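Local coordinates for putative NADPH-dependent oxidoreductase (Desulfitobacterium hafniense DCB-2, PDB 3DB2), which probably binds NADPH on a Rossmann domain and acts as a dehydrogenase-type oxidoreductase, at residues E81-C86 with Q107-V112; K249-Y254 with I274-A279. All blocks are in the same frame, centred on the assembly; numbering follows the deposited sequence.

Overall arrangement
The two contacts sit on opposite sides of the chain's centre, one in each domain of this two-domain protein. Contact 1, the earlier along the chain, pairs helices 79-88 and 103-116 of the N-terminal Rossmann domain, where they pack beside the parallel sheet. Contact 2 follows later in the chain and joins neighbouring strands 250-256 and 271-278 of the large mixed sheet in the C-terminal half. The centres of contact 1 and contact 2 lie about 43 Å apart and their nearest atoms about 26 Å apart, and they share no helix, strand or sheet. Contact 1 thus belongs to the probable nucleotide-binding domain, whereas contact 2 also reaches the second subunit of the dimer.

Contact 1: residues E81-C86 with Q107-V112; sequences EVIEQC and QRIDQV
Glu84 and Arg108 lock together two helices of the Rossmann fold; the axes of 81-86 and 107-112 are nearly parallel, 12° apart in direction and 9.4 Å apart at their closest approach. Helix 79-88, strand 92-96 and helix 103-116 follow one another here, strand 92-96 lying between the two helices in the chain. The arginine can be followed outward from its backbone. CB and CG pass alongside Glu84 OE2, CB at 3.5 Å, and the chain then bends about the CG-CD bond (chi3 61°), which swings the guanidinium back over towards helix 79-88. There NE bonds to Glu84 OE2 at 3.0 Å while NH2 takes Glu84 OE1 at 2.9 Å, a side-on, two-nitrogen salt bridge with both N-H bonds almost straight. Both oxygens lie in the guanidinium plane, yet the nitrogens approach from above the carboxylate plane, because the two flat groups are turned 35° apart. NH2 also comes up to the first residue of 81-86, 4.1 Å from Glu81 CB. With an alanine at Glu84, Arg108 would probably lose its carboxylate mate and its guanidinium be freer to turn, and the water described below would lose one of its two anchors. Beneath the ion pair the contact becomes apolar: Ile83 CD1 meets Ile109 CD1 at 3.6 Å, the two side chains crossing at about a right angle, and Ile83 continues down onto Ile93 and Val95 of strand 92-96. Val112 CG1 touches both Ile83 CG2 and, at 4.0 Å, Glu84 CG. A water completes the link, donating to Glu84 OE2 and to the backbone Arg108 O, each at 2.7 Å.

Contact 2: residues K249-Y254 with I274-A279; sequences KANLFY and IKREFA
Phe253 CE2 sits over one face of the Arg276 guanidinium, 3.7 Å above its plane and displaced toward the rim. Arg276 NE in turn lies at the edge of the ring, and the two planes stand 71° apart. These side chains share one face of an antiparallel pair of strands in the mixed sheet of the GFO/IDH/MocA-type C-terminal domain. Arg276 CB already touches Phe253 CE2 at 3.8 Å, and CG, anti to the backbone N (chi1 174°), together with the bend at chi3 carries the rest of the chain along the ring edge. Arg276 NE forms a salt bridge with Asp292, and NH1 bonds to the carbonyl of Gly239 of the second subunit. Val240 of that subunit packs on both Phe253 and Arg276, making this face part of the dimer interface.

On the other face Leu252 CD2 meets Lys275 CG at 4.1 Å, and Ala250 CB lies 4.0 Å from Lys275 CE. Lys275 NZ forms a salt bridge with Glu143, and pairs only weakly with Glu277, whose carboxylate is held by Arg291. Asn251 and Arg276 exchange two backbone hydrogen bonds, the shorter from Arg276 N to Asn251 O at 2.8 Å. Phe253 and Ile274 do the same, with Phe253 N reaching Ile274 O at 2.8 Å.

Contact 1: residues E81-C86 with Q107-V112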
# COMPACT_ATOMS: atom_id res chain seq x y z
N GLU C 81 18.33 18.50 24.88
CA GLU C 81 18.84 19.35 25.97
C GLU C 81 17.75 19.65 26.98
O GLU C 81 17.99 19.83 28.19
CB GLU C 81 19.44 20.64 25.39
CG GLU C 81 18.43 21.48 24.66
CD GLU C 81 19.03 22.69 23.98
OE1 GLU C 81 19.34 22.56 22.77
OE2 GLU C 81 19.18 23.73 24.65
N VAL C 82 16.49 19.74 26.56
CA VAL C 82 15.47 20.05 27.56
C VAL C 82 15.24 18.87 28.48
O VAL C 82 15.16 19.00 29.71
CB VAL C 82 14.17 20.49 26.89
CG1 VAL C 82 13.09 20.68 27.93
CG2 VAL C 82 14.38 21.78 26.10
N ILE C 83 15.14 17.68 27.89
CA ILE C 83 15.05 16.45 28.70
C ILE C 83 16.25 16.31 29.61
O ILE C 83 16.13 15.97 30.80
CB ILE C 83 14.90 15.19 27.80
CG1 ILE C 83 13.61 15.18 26.98
CG2 ILE C 83 15.02 13.93 28.61
CD1 ILE C 83 13.64 14.24 25.76
N GLU C 84 17.45 16.60 29.13
CA GLU C 84 18.62 16.43 30.01
C GLU C 84 18.52 17.37 31.21
O GLU C 84 18.73 16.92 32.33
CB GLU C 84 19.90 16.66 29.22
CG GLU C 84 20.36 15.57 28.29
CD GLU C 84 21.46 15.98 27.33
OE1 GLU C 84 21.59 17.18 27.03
OE2 GLU C 84 22.22 15.10 26.86
N GLN C 85 18.19 18.64 30.97
CA GLN C 85 18.05 19.58 32.08
C GLN C 85 16.97 19.16 33.05
O GLN C 85 17.14 19.19 34.28
CB GLN C 85 17.81 20.99 31.56
CG GLN C 85 18.07 22.04 32.65
CD GLN C 85 17.72 23.45 32.30
OE1 GLN C 85 17.26 23.78 31.20
NE2 GLN C 85 17.93 24.36 33.24
N CYS C 86 15.81 18.70 32.55
CA CYS C 86 14.74 18.33 33.49
C CYS C 86 15.05 17.03 34.22
O CYS C 86 14.87 16.92 35.42
CB CYS C 86 13.41 18.20 32.75
SG CYS C 86 12.87 19.72 31.97
N GLN C 107 20.14 9.15 21.38
CA GLN C 107 21.06 8.44 22.28
C GLN C 107 21.30 9.24 23.55
O GLN C 107 21.42 8.71 24.65
CB GLN C 107 22.38 8.17 21.55
CG GLN C 107 22.27 7.07 20.52
CD GLN C 107 23.52 6.87 19.69
OE1 GLN C 107 24.28 7.80 19.41
NE2 GLN C 107 23.71 5.62 19.28
N ARG C 108 21.37 10.56 23.44
CA ARG C 108 21.57 11.36 24.64
C ARG C 108 20.39 11.17 25.58
O ARG C 108 20.57 11.14 26.78
CB ARG C 108 21.74 12.83 24.27
CG ARG C 108 23.20 13.16 23.93
CD ARG C 108 23.31 14.48 23.18
NE ARG C 108 22.80 15.60 23.97
CZ ARG C 108 22.60 16.82 23.50
NH1 ARG C 108 22.89 17.08 22.23
NH2 ARG C 108 22.13 17.78 24.29
N ILE C 109 19.19 11.02 25.02
CA ILE C 109 17.98 10.96 25.83
C ILE C 109 17.89 9.61 26.51
O ILE C 109 17.57 9.44 27.68
CB ILE C 109 16.76 11.27 24.96
CG1 ILE C 109 16.74 12.70 24.42
CG2 ILE C 109 15.49 10.92 25.71
CD1 ILE C 109 15.79 12.87 23.25
N ASP C 110 18.20 8.54 25.78
CA ASP C 110 18.23 7.22 26.42
C ASP C 110 19.24 7.22 27.57
O ASP C 110 18.97 6.72 28.66
CB ASP C 110 18.56 6.18 25.35
CG ASP C 110 18.40 4.73 25.76
OD1 ASP C 110 17.58 4.42 26.64
OD2 ASP C 110 19.12 3.89 25.17
N GLN C 111 20.39 7.84 27.36
CA GLN C 111 21.45 7.79 28.36
C GLN C 111 21.11 8.54 29.64
O GLN C 111 21.29 8.07 30.77
CB GLN C 111 22.70 8.39 27.70
CG GLN C 111 23.77 8.72 28.74
CD GLN C 111 24.62 7.52 29.10
OE1 GLN C 111 24.31 6.38 28.75
NE2 GLN C 111 25.72 7.82 29.81
N VAL C 112 20.57 9.76 29.46
CA VAL C 112 20.23 10.55 30.67
C VAL C 112 19.07 9.95 31.43
O VAL C 112 18.99 10.10 32.65
CB VAL C 112 19.99 12.01 30.27
CG1 VAL C 112 18.61 12.23 29.66
CG2 VAL C 112 20.18 12.96 31.47
O HOH W 1 22.61 12.59 27.76

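Contact 2: residues K249-Y254 with I274-A279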
# COMPACT_ATOMS: atom_id res chain seq x y z
N LYS C 249 -7.23 -15.78 8.04
CA LYS C 249 -8.65 -15.97 8.23
C LYS C 249 -9.48 -14.73 7.92
O LYS C 249 -10.67 -14.81 7.66
CB LYS C 249 -9.00 -16.32 9.68
CG LYS C 249 -8.37 -17.54 10.31
CD LYS C 249 -9.11 -17.92 11.59
CE LYS C 249 -8.39 -17.58 12.86
NZ LYS C 249 -7.29 -18.50 13.26
N ALA C 250 -8.85 -13.54 8.01
CA ALA C 250 -9.63 -12.31 7.88
C ALA C 250 -8.72 -11.10 7.61
O ALA C 250 -7.59 -11.13 8.09
CB ALA C 250 -10.42 -12.08 9.17
N ASN C 251 -9.25 -10.11 6.91
CA ASN C 251 -8.51 -8.84 6.75
C ASN C 251 -9.19 -7.72 7.55
O ASN C 251 -10.40 -7.72 7.68
CB ASN C 251 -8.47 -8.47 5.29
CG ASN C 251 -7.78 -9.48 4.42
OD1 ASN C 251 -6.85 -10.15 4.80
ND2 ASN C 251 -8.27 -9.59 3.18
N LEU C 252 -8.40 -6.77 8.02
CA LEU C 252 -8.95 -5.58 8.66
C LEU C 252 -8.63 -4.33 7.82
O LEU C 252 -7.48 -4.21 7.36
CB LEU C 252 -8.33 -5.40 10.03
CG LEU C 252 -8.38 -6.56 11.00
CD1 LEU C 252 -7.54 -6.27 12.23
CD2 LEU C 252 -9.83 -6.86 11.36
N PHE C 253 -9.61 -3.48 7.71
CA PHE C 253 -9.46 -2.19 7.02
C PHE C 253 -9.90 -1.07 7.95
O PHE C 253 -11.06 -0.95 8.30
CB PHE C 253 -10.30 -2.12 5.75
CG PHE C 253 -10.11 -3.28 4.80
CD1 PHE C 253 -8.90 -3.45 4.16
CD2 PHE C 253 -11.15 -4.19 4.59
CE1 PHE C 253 -8.73 -4.51 3.28
CE2 PHE C 253 -10.97 -5.26 3.72
CZ PHE C 253 -9.75 -5.44 3.11
N TYR C 254 -8.96 -0.24 8.35
CA TYR C 254 -9.16 0.89 9.25
C TYR C 254 -8.90 2.20 8.49
O TYR C 254 -7.92 2.29 7.74
CB TYR C 254 -8.22 0.81 10.43
CG TYR C 254 -8.13 1.96 11.39
CD1 TYR C 254 -9.16 2.23 12.28
CD2 TYR C 254 -7.01 2.79 11.43
CE1 TYR C 254 -9.08 3.30 13.15
CE2 TYR C 254 -6.94 3.86 12.33
CZ TYR C 254 -7.98 4.10 13.19
OH TYR C 254 -7.95 5.14 14.10
N ILE C 274 -13.25 -2.29 9.58
CA ILE C 274 -14.10 -3.29 8.90
C ILE C 274 -13.30 -4.57 8.85
O ILE C 274 -12.10 -4.53 8.61
CB ILE C 274 -14.54 -2.75 7.55
CG1 ILE C 274 -15.69 -1.72 7.66
CG2 ILE C 274 -14.87 -3.89 6.60
CD1 ILE C 274 -17.06 -2.39 7.58
N LYS C 275 -13.94 -5.70 9.12
CA LYS C 275 -13.40 -7.03 9.02
C LYS C 275 -13.95 -7.72 7.77
O LYS C 275 -15.16 -7.79 7.58
CB LYS C 275 -13.77 -7.89 10.23
CG LYS C 275 -13.07 -9.21 10.40
CD LYS C 275 -13.81 -10.07 11.44
CE LYS C 275 -12.87 -11.04 12.14
NZ LYS C 275 -13.62 -12.01 12.99
N ARG C 276 -13.05 -8.22 6.95
CA ARG C 276 -13.42 -8.99 5.76
C ARG C 276 -13.12 -10.46 6.05
O ARG C 276 -11.95 -10.78 6.27
CB ARG C 276 -12.69 -8.51 4.52
CG ARG C 276 -12.99 -9.43 3.31
CD ARG C 276 -12.36 -8.83 2.04
NE ARG C 276 -13.13 -7.61 1.74
CZ ARG C 276 -12.88 -6.87 0.66
NH1 ARG C 276 -11.91 -7.25 -0.16
NH2 ARG C 276 -13.61 -5.78 0.45
N GLU C 277 -14.14 -11.32 6.06
CA GLU C 277 -13.89 -12.70 6.48
C GLU C 277 -14.68 -13.66 5.62
O GLU C 277 -15.59 -13.19 4.94
CB GLU C 277 -14.30 -12.89 7.95
CG GLU C 277 -15.78 -12.62 8.11
CD GLU C 277 -16.33 -12.79 9.50
OE1 GLU C 277 -15.56 -13.21 10.37
OE2 GLU C 277 -17.52 -12.47 9.68
N PHE C 278 -14.35 -14.94 5.65
CA PHE C 278 -15.13 -15.93 4.93
C PHE C 278 -16.45 -16.10 5.68
O PHE C 278 -16.39 -16.18 6.90
CB PHE C 278 -14.41 -17.27 4.80
CG PHE C 278 -13.03 -17.16 4.18
CD1 PHE C 278 -12.91 -17.00 2.81
CD2 PHE C 278 -11.90 -17.22 4.97
CE1 PHE C 278 -11.65 -16.89 2.24
CE2 PHE C 278 -10.64 -17.14 4.41
CZ PHE C 278 -10.53 -16.96 3.04
N ALA C 279 -17.52 -16.13 4.92
CA ALA C 279 -18.88 -16.37 5.40
C ALA C 279 -19.35 -17.73 4.89
O ALA C 279 -18.55 -18.50 4.33
CB ALA C 279 -19.82 -15.25 4.98
O HOH W 2 -12.72 -16.25 8.07